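Local coordinates for protein GCN5-related N-acetyltransferase (PDB 3GY9) that binds coenzyme A and, as a member of the GCN5-related N-acetyltransferase family, probably transfers acyl groups to a substrate not yet identified, at residues Y15-L20 / E33-N38; G48-V53 / M102-L107; R80-L85 / T95-K100. All blocks are in the same frame, centred on the assembly; numbering follows the deposited sequence. Where two conformers were deposited one is given.

Interaction 1: residues Y15-L20 / E33-N38. With SO4 (sulfate ion), chain F; SO4 (sulfate ion), chain C; SO4 (sulfate ion), chain D; SO4 (sulfate ion), chain E.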
loop_
_atom_site.group_PDB
_atom_site.type_symbol
_atom_site.label_atom_id
_atom_site.label_comp_id
_atom_site.label_asym_id
_atom_site.label_seq_id
_atom_site.Cartn_x
_atom_site.Cartn_y
_atom_site.Cartn_z
ATOM N N TYR A 15 -17.568 1.194 2.039
ATOM C CA TYR A 15 -17.131 0.931 0.656
ATOM C C TYR A 15 -17.611 -0.419 0.228
ATOM O O TYR A 15 -17.727 -1.338 1.056
ATOM C CB TYR A 15 -15.607 0.913 0.547
ATOM C CG TYR A 15 -14.939 2.169 1.019
ATOM C CD1 TYR A 15 -14.766 3.260 0.168
ATOM C CD2 TYR A 15 -14.509 2.286 2.341
ATOM C CE1 TYR A 15 -14.146 4.432 0.621
ATOM C CE2 TYR A 15 -13.901 3.441 2.795
ATOM C CZ TYR A 15 -13.724 4.497 1.941
ATOM O OH TYR A 15 -13.126 5.625 2.430
ATOM N N ASN A 16 -17.857 -0.584 -1.071
ATOM C CA ASN A 16 -18.101 -1.926 -1.598
ATOM C C ASN A 16 -16.781 -2.575 -1.948
ATOM O O ASN A 16 -16.180 -2.254 -2.976
ATOM C CB ASN A 16 -18.996 -1.879 -2.826
ATOM C CG ASN A 16 -19.352 -3.274 -3.349
ATOM O OD1 ASN A 16 -18.968 -4.280 -2.729
ATOM N ND2 ASN A 16 -20.095 -3.347 -4.468
ATOM N N TRP A 17 -16.347 -3.497 -1.100
ATOM C CA TRP A 17 -15.075 -4.196 -1.286
ATOM C C TRP A 17 -15.182 -5.463 -2.113
ATOM O O TRP A 17 -14.163 -6.093 -2.409
ATOM C CB TRP A 17 -14.496 -4.613 0.073
ATOM C CG TRP A 17 -14.140 -3.478 0.951
ATOM C CD1 TRP A 17 -14.867 -2.999 1.995
ATOM C CD2 TRP A 17 -12.963 -2.667 0.866
ATOM N NE1 TRP A 17 -14.208 -1.937 2.573
ATOM C CE2 TRP A 17 -13.042 -1.707 1.891
ATOM C CE3 TRP A 17 -11.855 -2.654 0.020
ATOM C CZ2 TRP A 17 -12.041 -0.758 2.102
ATOM C CZ3 TRP A 17 -10.859 -1.700 0.233
ATOM C CH2 TRP A 17 -10.969 -0.769 1.259
ATOM N N LEU A 18 -16.397 -5.889 -2.442
ATOM C CA LEU A 18 -16.568 -7.188 -3.105
ATOM C C LEU A 18 -15.795 -7.316 -4.420
ATOM O O LEU A 18 -15.194 -8.362 -4.667
ATOM C CB LEU A 18 -18.028 -7.555 -3.286
ATOM C CG LEU A 18 -18.675 -8.017 -1.998
ATOM C CD1 LEU A 18 -20.126 -8.340 -2.275
ATOM C CD2 LEU A 18 -17.948 -9.237 -1.390
ATOM N N PRO A 19 -15.851 -6.295 -5.293
ATOM C CA PRO A 19 -15.055 -6.446 -6.525
ATOM C C PRO A 19 -13.563 -6.670 -6.292
ATOM O O PRO A 19 -12.964 -7.559 -6.904
ATOM C CB PRO A 19 -15.312 -5.140 -7.268
ATOM C CG PRO A 19 -16.635 -4.665 -6.754
ATOM C CD PRO A 19 -16.703 -5.086 -5.323
ATOM N N LEU A 20 -12.986 -5.906 -5.377
ATOM C CA LEU A 20 -11.564 -6.035 -5.033
ATOM C C LEU A 20 -11.261 -7.415 -4.429
ATOM O O LEU A 20 -10.250 -8.053 -4.755
ATOM C CB LEU A 20 -11.152 -4.910 -4.068
ATOM C CG LEU A 20 -9.761 -4.316 -4.240
ATOM C CD1 LEU A 20 -9.578 -3.682 -5.585
ATOM C CD2 LEU A 20 -9.523 -3.311 -3.132
ATOM N N GLU A 33 -8.266 -9.836 1.189
ATOM C CA GLU A 33 -9.029 -10.624 2.148
ATOM C C GLU A 33 -8.432 -10.527 3.550
ATOM O O GLU A 33 -9.163 -10.350 4.525
ATOM C CB GLU A 33 -9.038 -12.078 1.710
ATOM C CG GLU A 33 -9.983 -12.951 2.477
ATOM C CD GLU A 33 -10.344 -14.193 1.685
ATOM O OE1 GLU A 33 -9.412 -14.945 1.334
ATOM O OE2 GLU A 33 -11.546 -14.394 1.385
ATOM N N ARG A 34 -7.108 -10.658 3.668
ATOM C CA ARG A 34 -6.447 -10.601 4.963
ATOM C C ARG A 34 -6.670 -9.242 5.614
ATOM O O ARG A 34 -7.011 -9.149 6.804
ATOM C CB ARG A 34 -4.945 -10.866 4.810
ATOM C CG ARG A 34 -4.584 -12.307 4.568
ATOM C CD ARG A 34 -3.096 -12.583 4.872
ATOM N NE ARG A 34 -2.200 -12.439 3.722
ATOM C CZ ARG A 34 -1.611 -11.312 3.302
ATOM N NH1 ARG A 34 -1.806 -10.136 3.907
ATOM N NH2 ARG A 34 -0.814 -11.356 2.242
HETATM N N MSE A 35 -6.493 -8.185 4.834
HETATM C CA MSE A 35 -6.653 -6.820 5.327
HETATM C C MSE A 35 -8.050 -6.644 5.919
HETATM O O MSE A 35 -8.224 -6.120 7.023
HETATM C CB MSE A 35 -6.437 -5.820 4.181
HETATM C CG MSE A 35 -6.276 -4.377 4.621
HETATM SE SE MSE A 35 -7.936 -3.394 4.604
HETATM C CE MSE A 35 -8.013 -3.059 2.723
ATOM N N LEU A 36 -9.050 -7.062 5.167
ATOM C CA LEU A 36 -10.426 -6.781 5.589
ATOM C C LEU A 36 -10.893 -7.701 6.681
ATOM O O LEU A 36 -11.569 -7.252 7.661
ATOM C CB LEU A 36 -11.360 -6.861 4.398
ATOM C CG LEU A 36 -11.096 -5.761 3.364
ATOM C CD1 LEU A 36 -11.836 -6.077 2.070
ATOM C CD2 LEU A 36 -11.502 -4.380 3.841
ATOM N N ARG A 37 -10.500 -8.976 6.611
ATOM C CA ARG A 37 -10.858 -9.909 7.686
ATOM C C ARG A 37 -10.227 -9.526 9.016
ATOM O O ARG A 37 -10.873 -9.670 10.031
ATOM C CB ARG A 37 -10.515 -11.347 7.324
ATOM C CG ARG A 37 -11.393 -11.908 6.216
ATOM C CD ARG A 37 -10.997 -13.347 5.879
ATOM N NE ARG A 37 -11.957 -13.923 4.940
ATOM C CZ ARG A 37 -11.862 -15.140 4.407
ATOM N NH1 ARG A 37 -10.842 -15.923 4.700
ATOM N NH2 ARG A 37 -12.794 -15.554 3.559
ATOM N N ASN A 38 -9.005 -9.000 8.997
ATOM C CA ASN A 38 -8.259 -8.707 10.225
ATOM C C ASN A 38 -8.414 -7.249 10.695
ATOM O O ASN A 38 -7.702 -6.817 11.600
ATOM C CB ASN A 38 -6.778 -9.057 10.025
ATOM C CG ASN A 38 -6.563 -10.550 9.812
ATOM O OD1 ASN A 38 -7.313 -11.364 10.347
ATOM N ND2 ASN A 38 -5.549 -10.912 9.032
HETATM S S SO4 F . -2.457 -10.141 8.106
HETATM O O1 SO4 F . -1.939 -10.282 6.745
HETATM O O2 SO4 F . -3.647 -9.296 8.043
HETATM O O3 SO4 F . -1.393 -9.606 8.969
HETATM O O4 SO4 F . -2.861 -11.445 8.612
HETATM S S SO4 C . -19.991 -0.008 -6.322
HETATM O O1 SO4 C . -20.573 0.262 -7.630
HETATM O O2 SO4 C . -19.612 1.249 -5.694
HETATM O O3 SO4 C . -18.805 -0.837 -6.494
HETATM O O4 SO4 C . -20.954 -0.698 -5.471
HETATM S S SO4 D . -1.056 -12.801 -0.901
HETATM O O1 SO4 D . -1.223 -14.105 -1.544
HETATM O O2 SO4 D . -1.643 -11.742 -1.716
HETATM O O3 SO4 D . 0.366 -12.536 -0.684
HETATM O O4 SO4 D . -1.737 -12.854 0.389
HETATM S S SO4 E . 1.401 -7.396 3.142
HETATM O O1 SO4 E . 0.650 -6.903 1.984
HETATM O O2 SO4 E . 0.608 -8.349 3.910
HETATM O O3 SO4 E . 1.797 -6.282 3.988
HETATM O O4 SO4 E . 2.635 -8.052 2.687
#

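Interaction 2: residues G48-V53 / M102-L107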
loop_
_atom_site.group_PDB
_atom_site.type_symbol
_atom_site.label_atom_id
_atom_site.label_comp_id
_atom_site.label_asym_id
_atom_site.label_seq_id
_atom_site.Cartn_x
_atom_site.Cartn_y
_atom_site.Cartn_z
ATOM N N GLY A 48 0.647 6.281 13.284
ATOM C CA GLY A 48 1.695 5.523 12.611
ATOM C C GLY A 48 1.192 4.511 11.619
ATOM O O GLY A 48 1.957 3.692 11.127
ATOM N N GLU A 49 -0.084 4.592 11.281
ATOM C CA GLU A 49 -0.631 3.692 10.265
ATOM C C GLU A 49 -1.753 4.380 9.501
ATOM O O GLU A 49 -2.348 5.351 9.982
ATOM C CB GLU A 49 -1.097 2.376 10.898
ATOM C CG GLU A 49 -1.977 2.564 12.094
ATOM C CD GLU A 49 -2.385 1.298 12.819
ATOM O OE1 GLU A 49 -1.567 0.365 13.012
ATOM O OE2 GLU A 49 -3.539 1.272 13.256
ATOM N N ALA A 50 -1.995 3.905 8.292
ATOM C CA ALA A 50 -3.112 4.385 7.485
ATOM C C ALA A 50 -3.399 3.379 6.390
ATOM O O ALA A 50 -2.496 2.661 5.930
ATOM C CB ALA A 50 -2.776 5.711 6.868
HETATM N N MSE A 51 -4.655 3.366 5.932
HETATM C CA MSE A 51 -5.054 2.584 4.779
HETATM C C MSE A 51 -5.724 3.537 3.820
HETATM O O MSE A 51 -6.541 4.380 4.241
HETATM C CB MSE A 51 -6.036 1.495 5.166
HETATM C CG MSE A 51 -6.521 0.613 4.038
HETATM SE SE MSE A 51 -5.105 -0.233 2.957
HETATM C CE MSE A 51 -4.082 -0.957 4.384
ATOM N N PHE A 52 -5.371 3.410 2.541
ATOM C CA PHE A 52 -5.962 4.244 1.500
ATOM C C PHE A 52 -6.703 3.422 0.468
ATOM O O PHE A 52 -6.395 2.258 0.246
ATOM C CB PHE A 52 -4.879 5.063 0.792
ATOM C CG PHE A 52 -4.125 5.953 1.711
ATOM C CD1 PHE A 52 -4.665 7.162 2.110
ATOM C CD2 PHE A 52 -2.875 5.591 2.186
ATOM C CE1 PHE A 52 -3.976 7.988 2.987
ATOM C CE2 PHE A 52 -2.176 6.427 3.070
ATOM C CZ PHE A 52 -2.733 7.628 3.459
ATOM N N VAL A 53 -7.683 4.066 -0.169
ATOM C CA VAL A 53 -8.324 3.522 -1.356
ATOM C C VAL A 53 -8.269 4.537 -2.482
ATOM O O VAL A 53 -8.310 5.755 -2.226
ATOM C CB VAL A 53 -9.818 3.135 -1.138
ATOM C CG1 VAL A 53 -9.899 1.844 -0.367
ATOM C CG2 VAL A 53 -10.593 4.254 -0.478
HETATM N N MSE A 102 4.180 6.846 0.739
HETATM C CA MSE A 102 5.592 7.082 1.063
HETATM C C MSE A 102 5.750 8.434 1.748
HETATM O O MSE A 102 6.418 8.567 2.773
HETATM C CB MSE A 102 6.446 6.991 -0.200
HETATM C CG MSE A 102 6.434 5.596 -0.749
HETATM SE SE MSE A 102 7.060 5.519 -2.575
HETATM C CE MSE A 102 8.695 5.725 -2.129
ATOM N N SER A 103 5.144 9.446 1.158
ATOM C CA SER A 103 5.283 10.785 1.691
ATOM C C SER A 103 4.743 10.884 3.126
ATOM O O SER A 103 5.376 11.507 4.000
ATOM C CB SER A 103 4.621 11.780 0.742
ATOM O OG SER A 103 4.776 13.099 1.204
ATOM N N GLU A 104 3.612 10.247 3.388
ATOM C CA GLU A 104 3.048 10.302 4.724
ATOM C C GLU A 104 3.825 9.417 5.698
ATOM O O GLU A 104 4.099 9.836 6.817
ATOM C CB GLU A 104 1.579 9.897 4.719
ATOM C CG GLU A 104 0.916 10.011 6.077
ATOM C CD GLU A 104 -0.559 9.745 6.030
ATOM O OE1 GLU A 104 -1.267 10.484 5.308
ATOM O OE2 GLU A 104 -1.007 8.800 6.715
ATOM N N ALA A 105 4.164 8.196 5.294
ATOM C CA ALA A 105 4.780 7.261 6.201
ATOM C C ALA A 105 6.143 7.726 6.658
ATOM O O ALA A 105 6.558 7.437 7.781
ATOM C CB ALA A 105 4.877 5.882 5.555
ATOM N N PHE A 106 6.851 8.432 5.787
ATOM C CA PHE A 106 8.174 8.956 6.154
ATOM C C PHE A 106 8.120 10.097 7.181
ATOM O O PHE A 106 9.156 10.555 7.641
ATOM C CB PHE A 106 8.986 9.362 4.905
ATOM C CG PHE A 106 9.703 8.206 4.242
ATOM C CD1 PHE A 106 10.539 7.360 4.975
ATOM C CD2 PHE A 106 9.556 7.955 2.883
ATOM C CE1 PHE A 106 11.209 6.312 4.369
ATOM C CE2 PHE A 106 10.239 6.903 2.279
ATOM C CZ PHE A 106 11.044 6.075 3.023
ATOM N N LEU A 107 6.924 10.552 7.555
ATOM C CA LEU A 107 6.793 11.477 8.682
ATOM C C LEU A 107 6.959 10.753 10.009
ATOM O O LEU A 107 7.275 11.387 11.013
ATOM C CB LEU A 107 5.432 12.179 8.675
ATOM C CG LEU A 107 5.172 13.096 7.492
ATOM C CD1 LEU A 107 3.702 13.509 7.473
ATOM C CD2 LEU A 107 6.080 14.322 7.514
#

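Interaction 3: residues R80-L85 / T95-K100. With COA (coenzyme A), chain B; SO4 (sulfate ion), chain E; SO4 (sulfate ion), chain F.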
loop_
_atom_site.group_PDB
_atom_site.type_symbol
_atom_site.label_atom_id
_atom_site.label_comp_id
_atom_site.label_asym_id
_atom_site.label_seq_id
_atom_site.Cartn_x
_atom_site.Cartn_y
_atom_site.Cartn_z
ATOM N N ARG A 80 1.677 -2.150 3.182
ATOM C CA ARG A 80 0.863 -3.354 3.204
ATOM C C ARG A 80 -0.337 -3.279 2.317
ATOM O O ARG A 80 -0.947 -2.232 2.148
ATOM C CB ARG A 80 0.353 -3.602 4.617
ATOM C CG ARG A 80 1.479 -3.674 5.648
ATOM C CD ARG A 80 1.068 -4.465 6.880
ATOM N NE ARG A 80 0.855 -5.873 6.584
ATOM C CZ ARG A 80 0.270 -6.744 7.399
ATOM N NH1 ARG A 80 -0.197 -6.376 8.579
ATOM N NH2 ARG A 80 0.102 -7.988 6.996
ATOM N N HIS A 81 -0.703 -4.446 1.804
ATOM C CA HIS A 81 -1.997 -4.657 1.160
ATOM C C HIS A 81 -2.213 -3.828 -0.084
ATOM O O HIS A 81 -3.325 -3.398 -0.364
ATOM C CB HIS A 81 -3.157 -4.436 2.144
ATOM C CG HIS A 81 -3.004 -5.157 3.449
ATOM N ND1 HIS A 81 -2.826 -6.520 3.538
ATOM C CD2 HIS A 81 -3.010 -4.695 4.724
ATOM C CE1 HIS A 81 -2.753 -6.867 4.814
ATOM N NE2 HIS A 81 -2.836 -5.770 5.550
ATOM N N VAL A 82 -1.168 -3.604 -0.866
ATOM C CA VAL A 82 -1.286 -2.814 -2.082
ATOM C C VAL A 82 -1.809 -3.688 -3.206
ATOM O O VAL A 82 -1.216 -4.704 -3.536
ATOM C CB VAL A 82 0.089 -2.252 -2.500
ATOM C CG1 VAL A 82 0.008 -1.635 -3.892
ATOM C CG2 VAL A 82 0.571 -1.247 -1.469
ATOM N N TYR A 83 -2.933 -3.285 -3.778
ATOM C CA TYR A 83 -3.575 -4.058 -4.854
ATOM C C TYR A 83 -4.385 -3.117 -5.734
ATOM O O TYR A 83 -5.149 -2.297 -5.220
ATOM C CB TYR A 83 -4.513 -5.123 -4.268
ATOM C CG TYR A 83 -5.136 -5.983 -5.330
ATOM C CD1 TYR A 83 -4.437 -7.040 -5.898
ATOM C CD2 TYR A 83 -6.419 -5.728 -5.776
ATOM C CE1 TYR A 83 -5.007 -7.827 -6.891
ATOM C CE2 TYR A 83 -6.991 -6.515 -6.782
ATOM C CZ TYR A 83 -6.283 -7.547 -7.333
ATOM O OH TYR A 83 -6.835 -8.339 -8.324
ATOM N N VAL A 84 -4.210 -3.231 -7.050
ATOM C CA VAL A 84 -4.993 -2.459 -8.021
ATOM C C VAL A 84 -5.801 -3.457 -8.837
ATOM O O VAL A 84 -5.267 -4.477 -9.274
ATOM C CB VAL A 84 -4.076 -1.670 -8.982
ATOM C CG1 VAL A 84 -4.889 -0.891 -10.022
ATOM C CG2 VAL A 84 -3.204 -0.724 -8.181
ATOM N N LEU A 85 -7.093 -3.170 -9.029
ATOM C CA LEU A 85 -7.955 -4.032 -9.855
ATOM C C LEU A 85 -7.323 -4.230 -11.216
ATOM O O LEU A 85 -6.811 -3.276 -11.810
ATOM C CB LEU A 85 -9.352 -3.427 -10.062
ATOM C CG LEU A 85 -10.384 -3.486 -8.938
ATOM C CD1 LEU A 85 -11.635 -2.767 -9.408
ATOM C CD2 LEU A 85 -10.708 -4.928 -8.538
ATOM N N THR A 95 1.121 4.150 -8.784
ATOM C CA THR A 95 2.098 5.195 -8.527
ATOM C C THR A 95 1.547 6.267 -7.600
ATOM O O THR A 95 2.211 6.632 -6.637
ATOM C CB THR A 95 2.623 5.797 -9.830
ATOM O OG1 THR A 95 3.250 4.761 -10.590
ATOM C CG2 THR A 95 3.632 6.888 -9.549
ATOM N N ALA A 96 0.335 6.755 -7.861
ATOM C CA ALA A 96 -0.240 7.809 -7.031
ATOM C C ALA A 96 -0.458 7.318 -5.605
ATOM O O ALA A 96 -0.201 8.034 -4.645
ATOM C CB ALA A 96 -1.555 8.281 -7.606
ATOM N N LEU A 97 -0.916 6.080 -5.475
ATOM C CA LEU A 97 -1.117 5.478 -4.170
ATOM C C LEU A 97 0.202 5.366 -3.381
ATOM O O LEU A 97 0.281 5.791 -2.227
ATOM C CB LEU A 97 -1.756 4.113 -4.369
ATOM C CG LEU A 97 -2.041 3.236 -3.170
ATOM C CD1 LEU A 97 -3.026 3.884 -2.197
ATOM C CD2 LEU A 97 -2.581 1.884 -3.656
ATOM N N LEU A 98 1.235 4.796 -4.002
ATOM C CA LEU A 98 2.521 4.657 -3.326
ATOM C C LEU A 98 3.140 5.995 -2.990
ATOM O O LEU A 98 3.715 6.156 -1.922
ATOM C CB LEU A 98 3.484 3.821 -4.145
ATOM C CG LEU A 98 3.557 2.338 -3.757
ATOM C CD1 LEU A 98 4.228 2.176 -2.374
ATOM C CD2 LEU A 98 2.187 1.695 -3.738
ATOM N N GLU A 99 3.034 6.964 -3.885
ATOM C CA GLU A 99 3.616 8.296 -3.616
ATOM C C GLU A 99 2.969 8.941 -2.388
ATOM O O GLU A 99 3.661 9.541 -1.572
ATOM C CB GLU A 99 3.555 9.212 -4.849
ATOM C CG GLU A 99 4.541 8.767 -5.916
ATOM C CD GLU A 99 4.559 9.640 -7.150
ATOM O OE1 GLU A 99 3.630 10.459 -7.341
ATOM O OE2 GLU A 99 5.514 9.477 -7.941
ATOM N N LYS A 100 1.663 8.761 -2.236
ATOM C CA LYS A 100 0.954 9.263 -1.065
ATOM C C LYS A 100 1.386 8.525 0.206
ATOM O O LYS A 100 1.695 9.149 1.230
ATOM C CB LYS A 100 -0.562 9.153 -1.262
ATOM C CG LYS A 100 -1.369 9.840 -0.178
ATOM C CD LYS A 100 -2.850 9.853 -0.520
ATOM C CE LYS A 100 -3.664 10.551 0.548
ATOM N NZ LYS A 100 -3.695 12.043 0.352
HETATM N N1A COA B . 1.033 -5.356 -13.614
HETATM C C2A COA B . 2.181 -5.212 -12.857
HETATM N N3A COA B . 2.938 -4.060 -12.934
HETATM C C4A COA B . 2.543 -3.060 -13.761
HETATM C C5A COA B . 1.391 -3.182 -14.535
HETATM C C6A COA B . 0.631 -4.345 -14.457
HETATM N N6A COA B . -0.409 -4.537 -15.257
HETATM N N7A COA B . 1.262 -2.038 -15.253
HETATM C C8A COA B . 2.287 -1.211 -14.954
HETATM N N9A COA B . 3.090 -1.844 -14.037
HETATM C C1B COA B . 4.340 -1.349 -13.453
HETATM C C2B COA B . 5.268 -0.764 -14.508
HETATM O O2B COA B . 6.611 -1.042 -14.162
HETATM C C3B COA B . 4.998 0.716 -14.427
HETATM O O3B COA B . 6.086 1.517 -14.818
HETATM P P3B COA B . 5.950 2.338 -16.194
HETATM O O7A COA B . 7.202 3.150 -16.425
HETATM O O8A COA B . 5.736 1.331 -17.296
HETATM O O9A COA B . 4.758 3.265 -16.135
HETATM C C4B COA B . 4.712 0.884 -12.952
HETATM O O4B COA B . 4.040 -0.297 -12.557
HETATM C C5B COA B . 3.887 2.133 -12.633
HETATM O O5B COA B . 2.674 2.093 -13.339
HETATM P P1A COA B . 1.234 2.359 -12.639
HETATM O O1A COA B . 1.288 3.507 -11.681
HETATM O O2A COA B . 0.282 2.507 -13.781
HETATM O O3A COA B . 1.031 0.949 -11.918
HETATM P P2A COA B . -0.341 0.233 -11.512
HETATM O O4A COA B . -1.465 1.218 -11.245
HETATM O O5A COA B . -0.617 -0.868 -12.469
HETATM O O6A COA B . 0.105 -0.380 -10.099
HETATM C CBP COA B . 0.743 -2.551 -9.213
HETATM C CCP COA B . 1.180 -1.314 -10.002
HETATM C CDP COA B . 0.433 -2.139 -7.777
HETATM C CEP COA B . 1.923 -3.544 -9.217
HETATM C CAP COA B . -0.513 -3.165 -9.862
HETATM O OAP COA B . -0.267 -3.395 -11.232
HETATM C C9P COA B . -0.884 -4.463 -9.201
HETATM O O9P COA B . -1.658 -4.493 -8.032
HETATM N N8P COA B . -0.412 -5.551 -9.801
HETATM C C7P COA B . -0.685 -6.893 -9.301
HETATM C C6P COA B . 0.513 -7.820 -9.515
HETATM C C5P COA B . 0.732 -8.071 -10.990
HETATM O O5P COA B . 0.212 -7.326 -11.838
HETATM N N4P COA B . 1.494 -9.116 -11.309
HETATM C C3P COA B . 2.022 -9.301 -12.643
HETATM C C2P COA B . 0.936 -9.666 -13.654
HETATM S S1P COA B . -0.049 -11.122 -13.220
HETATM S S SO4 E . 1.401 -7.396 3.142
HETATM O O1 SO4 E . 0.650 -6.903 1.984
HETATM O O2 SO4 E . 0.608 -8.349 3.910
HETATM O O3 SO4 E . 1.797 -6.282 3.988
HETATM O O4 SO4 E . 2.635 -8.052 2.687
HETATM S S SO4 F . -2.457 -10.141 8.106
HETATM O O1 SO4 F . -1.939 -10.282 6.745
HETATM O O2 SO4 F . -3.647 -9.296 8.043
HETATM O O3 SO4 F . -1.393 -9.606 8.969
HETATM O O4 SO4 F . -2.861 -11.445 8.612
#

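Interaction 1: residues Y15-L20 / E33-N38
Trp17 and Leu36 are where the two backbones come nearest, their CA atoms 8.7 Å apart, a gap wide enough that side chains alone bridge it. The indole of Trp17 is the broad surface of the contact, and Leu36 grips it with both methyls. CD2 stands over the five-membered ring, 3.7 Å from its centroid and only 12° off the normal, a CH-pi contact, while CD1 rests 3.6 Å from Trp17 CB. On the opposite face lies CB of Tyr15, displaced toward the rim, so the ring is clasped from both sides. CG of Trp17 stands anti to its own carbonyl carbon (chi1 -64°), a setting that, together with the turn about chi2, brings the indole face against Leu36. At the far end of the indole, CH2 lies 4.0 Å from the CE methyl of Met35, a selenomethionine modelled in two conformers, in one of which its chain crosses the ring system at about a right angle. The one polar atom of the buried ring, NE1, donates to Phe12 O.

Helices 18-26 and 31-37 are the pair that follows the first strand in the GNAT fold, and this packing ties the entry of one to the C-terminal half of the other. Trp17 also leans on Val53 and Cys64 of the sheet. Just ahead of the first helix, Asn16 OD1 takes a capping bond from Leu18 N at 3.0 Å, the donor standing 42° out of the carbonyl plane. Its ND2 donates to the sulfate of chain C, and Arg34 NH1 to that of chain E, both ions probably from the crystallisation liquor. CD of Glu33 lies over the guanidinium face of Arg37, with OE2 2.8 Å from Arg37 NH2, a salt bridge of charges without a directed N-H.

Interaction 2: residues G48-V53 / M102-L107
Glu104 reaches from helix 93-105 to Ala50 and Phe52 of strand 50-55 and carries the whole contact from the helix side. From CB the chain runs outward with CG anti to the backbone N (chi1 -177°) and continues extended, so that CB and CG serve as a spacer and the meeting begins at CD, 4.0 Å from Phe52 CZ and in the plane of that ring. OE1 comes up to the ring's edge, 3.7 Å from the same CZ. OE2 touches the methyl of Ala50, with 3.6 Å between OE2 and CB. Ring and carboxylate planes are turned 68° apart. An aromatic edge bears a slight positive charge, so this approach is probably mildly favourable for the carboxylate. Stronger partners satisfy the two oxygens: OE1 forms a salt bridge with Arg8, and OE2 a hydrogen bond with Tyr67 OH. Between them they are likely to fix the rotation of the group against the apolar strand residues. Arg8 and Tyr67 belong to strands 5-8 and 61-69, which flank strand 50-55 in the sheet, while Phe52 also packs on Ile6 of strand 5-8 and on Leu97, Lys100 and Ile101 of helix 93-105, which covers this face of the sheet.

Interaction 3: residues R80-L85 / T95-K100
Val82, the residue that meets Leu97 and Leu98 across this contact, directly follows a strand residue in left-handed conformation: His81 has phi 63° and psi 36°. The kink is consistent with the beta bulge that GNAT proteins commonly carry in their fourth strand. It presents His81 N to O1 of the sulfate of chain E, 2.8 Å away. Beyond it, CG1 of Val82 lies anti to the backbone N (chi1 170°) and points into a three-way junction, 4.0 Å from Leu98 CD2, 4.4 Å from Leu97 CD2 and 3.9 Å from CDP, a methyl of coenzyme A.

As in other GNAT proteins, the pantetheine lies by strand 76-84, in the cleft it probably forms with strand 111-114, and the pyrophosphate sits at the N-terminal end of helix 93-105. Val84 N donates to the pantetheine carbonyl O9P at 3.0 Å. Thr95 OG1 is 2.6 Å from O1A of the pyrophosphate, which the backbone N of Thr95 also grips. Farther back along the strand, Arg80 lays one guanidinium face over His81 NE2, and its edge meets two sulfates, probably crystallisation ions. NE is 2.8 Å from O3 of the chain E ion, while NH2 bonds both ions, and NH1 forms a salt bridge with Glu42. With a leucine in place of Arg80, both sulfates would probably lose a main partner and Glu42 its charged mate.

The chemistry implies a shared task: Val82 and the leucines fill the space between strand and helix, Val82 also touching the cofactor, while Val84 N and Thr95 supply the polar grip.

The three contacts lie on two faces of one mixed sheet. Interaction 1 packs on one face, its Trp17 CH2 3.3 Å from Val53 CG1. Interactions 2 and 3, with centres 11 Å apart, share helix 93-105 on the other face, where Phe52 CB lies 3.7 Å from Leu97 CD1. Alternation along the strands serves both sides: Met51 and His81 face helix 31-37, whereas Phe52 and Val82 face helix 93-105. Only interaction 3 touches coenzyme A; the side chain of Phe52 in interaction 2 lies about 12 Å from the cofactor. The sulfates of chains E and F lie between Arg34 and Arg80 and would probably offset their like charges, NH1 of Arg34 being 4.2 Å from NH2 of Arg80.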